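Local coordinates for putative lipase (Bacteroides thetaiotaomicron VPI-5482, PDB 3BZW), which probably hydrolyses ester bonds as a GDSL-like (SGNH-family) lipase or acylhydrolase, perhaps with lysophospholipase activity, at residues W50-L53 against K54-G58; M251-T254 against L255-L259. One frame throughout, in Å; residues are numbered along the deposited sequence.

Contact 1: W50-L53 against K54-G58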
ATOM      1  N   TRP A  50     -13.755 -36.105 -21.010  1.00  3.47           N
ATOM      2  CA  TRP A  50     -14.076 -37.335 -20.293  1.00  5.72           C
ATOM      3  C   TRP A  50     -13.894 -38.572 -21.169  1.00  6.12           C
ATOM      4  O   TRP A  50     -13.748 -39.688 -20.665  1.00  4.76           O
ATOM      5  CB  TRP A  50     -15.503 -37.288 -19.732  1.00  6.27           C
ATOM      6  CG  TRP A  50     -16.521 -36.685 -20.647  1.00  6.90           C
ATOM      7  CD1 TRP A  50     -17.004 -35.407 -20.610  1.00  8.70           C
ATOM      8  CD2 TRP A  50     -17.172 -37.326 -21.746  1.00  8.36           C
ATOM      9  NE1 TRP A  50     -17.918 -35.212 -21.617  1.00  7.36           N
ATOM     10  CE2 TRP A  50     -18.039 -36.375 -22.331  1.00  8.32           C
ATOM     11  CE3 TRP A  50     -17.109 -38.615 -22.296  1.00  9.06           C
ATOM     12  CZ2 TRP A  50     -18.837 -36.670 -23.440  1.00  8.59           C
ATOM     13  CZ3 TRP A  50     -17.906 -38.908 -23.403  1.00 10.95           C
ATOM     14  CH2 TRP A  50     -18.758 -37.936 -23.960  1.00  9.12           C
ATOM     15  N   ASP A  51     -13.896 -38.371 -22.483  1.00  6.21           N
ATOM     16  CA  ASP A  51     -13.715 -39.473 -23.420  1.00  8.80           C
ATOM     17  C   ASP A  51     -12.234 -39.864 -23.420  1.00  9.03           C
ATOM     18  O   ASP A  51     -11.883 -41.039 -23.540  1.00  7.26           O
ATOM     19  CB  ASP A  51     -14.141 -39.043 -24.824  1.00 12.46           C
ATOM     20  CG  ASP A  51     -14.762 -40.174 -25.615  1.00 16.63           C
ATOM     21  OD1 ASP A  51     -14.227 -41.299 -25.565  1.00 21.99           O
ATOM     22  OD2 ASP A  51     -15.782 -39.935 -26.293  1.00 18.25           O
ATOM     23  N   PHE A  52     -11.365 -38.867 -23.283  1.00  8.29           N
ATOM     24  CA  PHE A  52      -9.929 -39.116 -23.239  1.00  7.27           C
ATOM     25  C   PHE A  52      -9.572 -39.796 -21.922  1.00  8.36           C
ATOM     26  O   PHE A  52      -8.719 -40.685 -21.885  1.00  7.96           O
ATOM     27  CB  PHE A  52      -9.154 -37.805 -23.367  1.00  5.89           C
ATOM     28  CG  PHE A  52      -9.084 -37.280 -24.769  1.00  4.95           C
ATOM     29  CD1 PHE A  52      -8.266 -37.894 -25.714  1.00  4.81           C
ATOM     30  CD2 PHE A  52      -9.832 -36.168 -25.145  1.00  4.12           C
ATOM     31  CE1 PHE A  52      -8.187 -37.409 -27.022  1.00  4.51           C
ATOM     32  CE2 PHE A  52      -9.765 -35.670 -26.451  1.00  4.30           C
ATOM     33  CZ  PHE A  52      -8.939 -36.291 -27.391  1.00  4.75           C
ATOM     34  N   LEU A  53     -10.224 -39.377 -20.844  1.00  6.84           N
ATOM     35  CA  LEU A  53      -9.964 -39.966 -19.536  1.00  7.67           C
ATOM     36  C   LEU A  53     -10.448 -41.412 -19.511  1.00  7.85           C
ATOM     37  O   LEU A  53      -9.865 -42.262 -18.834  1.00  6.83           O
ATOM     38  CB  LEU A  53     -10.652 -39.154 -18.433  1.00  8.03           C
ATOM     39  CG  LEU A  53     -10.049 -37.771 -18.164  1.00  6.93           C
ATOM     40  CD1 LEU A  53     -10.874 -37.050 -17.109  1.00  7.47           C
ATOM     41  CD2 LEU A  53      -8.605 -37.918 -17.702  1.00  7.71           C
ATOM     42  N   LYS A  54     -11.516 -41.686 -20.252  1.00  8.25           N
ATOM     43  CA  LYS A  54     -12.049 -43.039 -20.331  1.00 10.08           C
ATOM     44  C   LYS A  54     -10.971 -43.916 -20.958  1.00 11.44           C
ATOM     45  O   LYS A  54     -10.681 -45.017 -20.492  1.00 12.07           O
ATOM     46  CB  LYS A  54     -13.300 -43.062 -21.213  1.00 11.60           C
ATOM     47  CG  LYS A  54     -13.988 -44.418 -21.262  1.00 15.28           C
ATOM     48  CD  LYS A  54     -15.147 -44.438 -22.253  1.00 16.99           C
ATOM     49  CE  LYS A  54     -14.651 -44.478 -23.689  1.00 19.06           C
ATOM     50  NZ  LYS A  54     -15.784 -44.525 -24.657  1.00 21.92           N
ATOM     51  N   GLU A  55     -10.374 -43.391 -22.020  1.00 13.01           N
ATOM     52  CA  GLU A  55      -9.325 -44.057 -22.782  1.00 15.30           C
ATOM     53  C   GLU A  55      -8.010 -44.232 -22.022  1.00 14.44           C
ATOM     54  O   GLU A  55      -7.437 -45.323 -22.002  1.00 13.67           O
ATOM     55  CB  GLU A  55      -9.074 -43.253 -24.061  1.00 18.14           C
ATOM     56  CG  GLU A  55      -7.864 -43.657 -24.886  1.00 25.00           C
ATOM     57  CD  GLU A  55      -7.593 -42.655 -26.001  1.00 28.07           C
ATOM     58  OE1 GLU A  55      -8.570 -42.212 -26.643  1.00 31.39           O
ATOM     59  OE2 GLU A  55      -6.415 -42.314 -26.238  1.00 29.22           O
ATOM     60  N   TRP A  56      -7.544 -43.157 -21.394  1.00 11.71           N
ATOM     61  CA  TRP A  56      -6.274 -43.172 -20.675  1.00 10.40           C
ATOM     62  C   TRP A  56      -6.276 -43.808 -19.292  1.00 10.58           C
ATOM     63  O   TRP A  56      -5.298 -44.443 -18.898  1.00  8.71           O
ATOM     64  CB  TRP A  56      -5.729 -41.747 -20.527  1.00 10.33           C
ATOM     65  CG  TRP A  56      -5.603 -40.963 -21.798  1.00 10.25           C
ATOM     66  CD1 TRP A  56      -5.318 -41.448 -23.045  1.00 12.58           C
ATOM     67  CD2 TRP A  56      -5.646 -39.538 -21.924  1.00  9.63           C
ATOM     68  NE1 TRP A  56      -5.170 -40.410 -23.938  1.00 11.78           N
ATOM     69  CE2 TRP A  56      -5.367 -39.226 -23.275  1.00 11.72           C
ATOM     70  CE3 TRP A  56      -5.886 -38.490 -21.024  1.00 10.75           C
ATOM     71  CZ2 TRP A  56      -5.322 -37.910 -23.748  1.00  8.93           C
ATOM     72  CZ3 TRP A  56      -5.841 -37.178 -21.495  1.00 10.32           C
ATOM     73  CH2 TRP A  56      -5.560 -36.903 -22.846  1.00 10.00           C
ATOM     74  N   LEU A  57      -7.362 -43.625 -18.548  1.00  9.41           N
ATOM     75  CA  LEU A  57      -7.437 -44.156 -17.192  1.00  9.53           C
ATOM     76  C   LEU A  57      -8.534 -45.185 -16.955  1.00  8.67           C
ATOM     77  O   LEU A  57      -8.715 -45.648 -15.828  1.00 10.15           O
ATOM     78  CB  LEU A  57      -7.597 -42.997 -16.201  1.00  7.55           C
ATOM     79  CG  LEU A  57      -6.439 -41.995 -16.189  1.00 10.25           C
ATOM     80  CD1 LEU A  57      -6.759 -40.827 -15.267  1.00  9.90           C
ATOM     81  CD2 LEU A  57      -5.174 -42.699 -15.733  1.00  9.00           C
ATOM     82  N   GLY A  58      -9.257 -45.544 -18.009  1.00  8.99           N
ATOM     83  CA  GLY A  58     -10.323 -46.521 -17.869  1.00  8.66           C
ATOM     84  C   GLY A  58     -11.450 -46.027 -16.983  1.00  8.86           C
ATOM     85  O   GLY A  58     -12.090 -46.811 -16.274  1.00  7.48           O
TER

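Contact 2: M251-T254 against L255-L259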
HETATM    1  N   MSE A 251      -7.079 -30.259 -21.998  1.00  4.27           N
HETATM    2  CA  MSE A 251      -7.867 -30.186 -20.765  1.00  7.32           C
HETATM    3  C   MSE A 251      -7.807 -31.519 -20.021  1.00  6.59           C
HETATM    4  O   MSE A 251      -7.545 -31.566 -18.817  1.00  5.96           O
HETATM    5  CB  MSE A 251      -9.329 -29.869 -21.092  1.00  8.30           C
HETATM    6  CG  MSE A 251      -9.597 -28.419 -21.460  1.00 14.62           C
HETATM    7 SE   MSE A 251     -11.310 -28.203 -22.357  1.00 27.75          SE
HETATM    8  CE  MSE A 251     -12.440 -29.018 -21.023  1.00 21.05           C
ATOM      9  N   ALA A 252      -8.054 -32.602 -20.752  1.00  5.73           N
ATOM     10  CA  ALA A 252      -8.045 -33.944 -20.174  1.00  5.86           C
ATOM     11  C   ALA A 252      -6.680 -34.312 -19.611  1.00  5.48           C
ATOM     12  O   ALA A 252      -6.574 -34.855 -18.507  1.00  6.55           O
ATOM     13  CB  ALA A 252      -8.475 -34.971 -21.227  1.00  5.81           C
ATOM     14  N   ARG A 253      -5.626 -34.010 -20.362  1.00  6.13           N
ATOM     15  CA  ARG A 253      -4.282 -34.331 -19.902  1.00  7.03           C
ATOM     16  C   ARG A 253      -3.950 -33.518 -18.650  1.00  6.49           C
ATOM     17  O   ARG A 253      -3.263 -33.998 -17.742  1.00  5.15           O
ATOM     18  CB  ARG A 253      -3.261 -34.043 -21.002  1.00  9.04           C
ATOM     19  CG  ARG A 253      -1.997 -34.860 -20.860  1.00 13.75           C
ATOM     20  CD  ARG A 253      -2.253 -36.311 -21.220  1.00 15.00           C
ATOM     21  NE  ARG A 253      -1.233 -37.184 -20.651  1.00 18.88           N
ATOM     22  CZ  ARG A 253      -1.181 -38.497 -20.845  1.00 20.47           C
ATOM     23  NH1 ARG A 253      -2.092 -39.096 -21.606  1.00 18.40           N
ATOM     24  NH2 ARG A 253      -0.224 -39.214 -20.269  1.00 19.06           N
ATOM     25  N   THR A 254      -4.437 -32.283 -18.608  1.00  5.54           N
ATOM     26  CA  THR A 254      -4.204 -31.416 -17.456  1.00  5.50           C
ATOM     27  C   THR A 254      -4.919 -32.036 -16.264  1.00  5.53           C
ATOM     28  O   THR A 254      -4.347 -32.207 -15.189  1.00  6.46           O
ATOM     29  CB  THR A 254      -4.776 -30.002 -17.702  1.00  6.03           C
ATOM     30  OG1 THR A 254      -4.058 -29.380 -18.773  1.00  5.28           O
ATOM     31  CG2 THR A 254      -4.658 -29.140 -16.449  1.00  5.50           C
ATOM     32  N   LEU A 255      -6.177 -32.386 -16.482  1.00  5.94           N
ATOM     33  CA  LEU A 255      -7.014 -32.984 -15.452  1.00  7.15           C
ATOM     34  C   LEU A 255      -6.387 -34.273 -14.923  1.00  6.55           C
ATOM     35  O   LEU A 255      -6.404 -34.540 -13.720  1.00  7.29           O
ATOM     36  CB  LEU A 255      -8.400 -33.258 -16.045  1.00  8.02           C
ATOM     37  CG  LEU A 255      -9.610 -33.406 -15.129  1.00 10.32           C
ATOM     38  CD1 LEU A 255      -9.613 -32.315 -14.068  1.00  8.95           C
ATOM     39  CD2 LEU A 255     -10.874 -33.336 -15.987  1.00  9.61           C
HETATM   40  N   MSE A 256      -5.821 -35.067 -15.826  1.00  7.17           N
HETATM   41  CA  MSE A 256      -5.201 -36.321 -15.434  1.00  9.22           C
HETATM   42  C   MSE A 256      -4.157 -36.139 -14.338  1.00  8.80           C
HETATM   43  O   MSE A 256      -4.161 -36.860 -13.342  1.00  7.62           O
HETATM   44  CB  MSE A 256      -4.553 -37.001 -16.639  1.00 12.64           C
HETATM   45  CG  MSE A 256      -3.996 -38.375 -16.324  1.00 18.64           C
HETATM   46 SE   MSE A 256      -3.314 -39.277 -17.901  1.00 29.06          SE
HETATM   47  CE  MSE A 256      -1.610 -39.830 -17.200  1.00 26.59           C
ATOM     48  N   TYR A 257      -3.266 -35.171 -14.511  1.00  5.99           N
ATOM     49  CA  TYR A 257      -2.226 -34.945 -13.514  1.00  7.50           C
ATOM     50  C   TYR A 257      -2.659 -34.105 -12.318  1.00  6.97           C
ATOM     51  O   TYR A 257      -2.090 -34.228 -11.235  1.00  7.83           O
ATOM     52  CB  TYR A 257      -0.992 -34.356 -14.194  1.00  7.65           C
ATOM     53  CG  TYR A 257      -0.344 -35.381 -15.092  1.00  8.66           C
ATOM     54  CD1 TYR A 257       0.444 -36.399 -14.557  1.00  7.73           C
ATOM     55  CD2 TYR A 257      -0.602 -35.395 -16.463  1.00  8.66           C
ATOM     56  CE1 TYR A 257       0.955 -37.412 -15.365  1.00 10.81           C
ATOM     57  CE2 TYR A 257      -0.101 -36.404 -17.275  1.00 11.14           C
ATOM     58  CZ  TYR A 257       0.674 -37.407 -16.723  1.00  9.39           C
ATOM     59  OH  TYR A 257       1.152 -38.413 -17.523  1.00 13.09           O
ATOM     60  N   GLN A 258      -3.667 -33.261 -12.509  1.00  6.42           N
ATOM     61  CA  GLN A 258      -4.175 -32.438 -11.417  1.00  6.81           C
ATOM     62  C   GLN A 258      -4.959 -33.312 -10.431  1.00  7.44           C
ATOM     63  O   GLN A 258      -4.961 -33.057  -9.227  1.00  7.69           O
ATOM     64  CB  GLN A 258      -5.089 -31.337 -11.963  1.00  6.53           C
ATOM     65  CG  GLN A 258      -4.366 -30.217 -12.695  1.00  7.65           C
ATOM     66  CD  GLN A 258      -3.662 -29.254 -11.751  1.00 10.24           C
ATOM     67  OE1 GLN A 258      -4.301 -28.612 -10.915  1.00  8.28           O
ATOM     68  NE2 GLN A 258      -2.344 -29.145 -11.885  1.00 11.08           N
ATOM     69  N   LEU A 259      -5.626 -34.340 -10.953  1.00  6.31           N
ATOM     70  CA  LEU A 259      -6.418 -35.251 -10.127  1.00  6.81           C
ATOM     71  C   LEU A 259      -5.563 -36.250  -9.352  1.00  7.74           C
ATOM     72  O   LEU A 259      -6.057 -36.957  -8.469  1.00  7.10           O
ATOM     73  CB  LEU A 259      -7.419 -36.011 -11.001  1.00  8.58           C
ATOM     74  CG  LEU A 259      -8.598 -35.203 -11.554  1.00  8.31           C
ATOM     75  CD1 LEU A 259      -9.448 -36.086 -12.450  1.00  9.60           C
ATOM     76  CD2 LEU A 259      -9.430 -34.660 -10.404  1.00 11.19           C
TER

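Contact 1: W50-L53 against K54-G58
Phe52 packs against Trp56 one helical turn on. Its CB sits over the face of the Trp56 six-membered ring, 3.7 Å from the centroid and 9° off the ring normal. This is a CH-pi contact. The two side chains lie side by side and point the same way, and their rings meet obliquely, with planes at 35°. Between the side chains, the closest atoms are Phe52 CD1 and Trp56 CZ2, at 3.5 Å. Phe52 O lies over one face of the indole, offset toward its rim. The same oxygen accepts a 2.8 Å hydrogen bond from Trp56 N. Trp56 CG is anti to its carbonyl carbon (chi1 -54°), which turns the indole back over the preceding turn. With an alanine in place of Trp56, Phe52 CB and CD1 would probably lose their ring cover, and Arg253 its cation-pi partner.

Residues 50-57 make up nearly all of helix 49-57, and Gly58 follows its last turn. That helix is the crossover of a beta-alpha-beta unit between strands 28-33 and 60-63 in the parallel sheet of this SGNH-type fold.

Leu53 uses CD2 to touch both Trp56 CE3 and Leu57 CD1, the latter at 4.2 Å. On the outer side, Asp51 OD1 and Lys54 NZ form a long salt bridge of 3.7 Å. Glu55 OE1 turns to Lys47 for its own salt bridge. Trp50 NE1 donates to Thr37 O. Gly58 has positive phi, and its N makes a weak bond to Lys54 O.

Contact 2: M251-T254 against L255-L259
The guanidinium of Arg253 carries Met256 on one face and Tyr257 OH near its edge. This is i to i+3 and i to i+4 packing within helix 245-258, the last helix of this SGNH-type fold. Met256 SE, a selenomethionine selenium, stands 3.7 Å above the plane, over its centre. Met256 CE lies on the same face, 3.4 Å from Arg253 NH2. The Tyr257 ring meets Arg253 O at its own edge, where CD2 is 3.3 Å from that oxygen. Guanidinium and phenol planes are 47° apart, so the two groups are not stacked.

Arg253 CG is anti to the backbone N (chi1 -155°), and the chain bends at chi2 (72°). This carries the guanidinium alongside Met256 and Tyr257. Arg253 NH2 donates to Tyr257 OH over 3.2 Å, with the hydroxyl somewhat out of the guanidinium plane. The backbone bond from Tyr257 N to Arg253 O is weak.

A second subunit covers part of this side: its Pro263 packs on Arg253, its Ile20 on Met256 and its Leu260 on Tyr257. Leu255 faces the fold instead, against Phe216, Ile214 and Tyr49. Thr254 OG1 bonds to Arg250 O, while Gln258 NE2 donates a hydrogen bond to Ala261 O of the second subunit. Thr254 CG2 lies alongside Gln258 CG at 3.9 Å.

How the contacts relate
Both contacts are local helix packing, and their two helices lie against each other. Contact 1 is partly buried, with Lys54 and Glu55 exposed; contact 2 is mostly buried. They meet where Ala252 fits against helix 49-57: its CB is 3.4 Å from Trp56 CZ3 and 3.6 Å from Phe52 CB. The cation-pi pair of Trp56 and Arg253 also joins the two groups of side chains. Contact 1 combines aromatic packing with a long salt bridge at the surface. Contact 2 sets a cation against selenium and a phenol, beside a neighbouring subunit. Contact 1 belongs to a crossover between sheet strands; contact 2 belongs to the final helix.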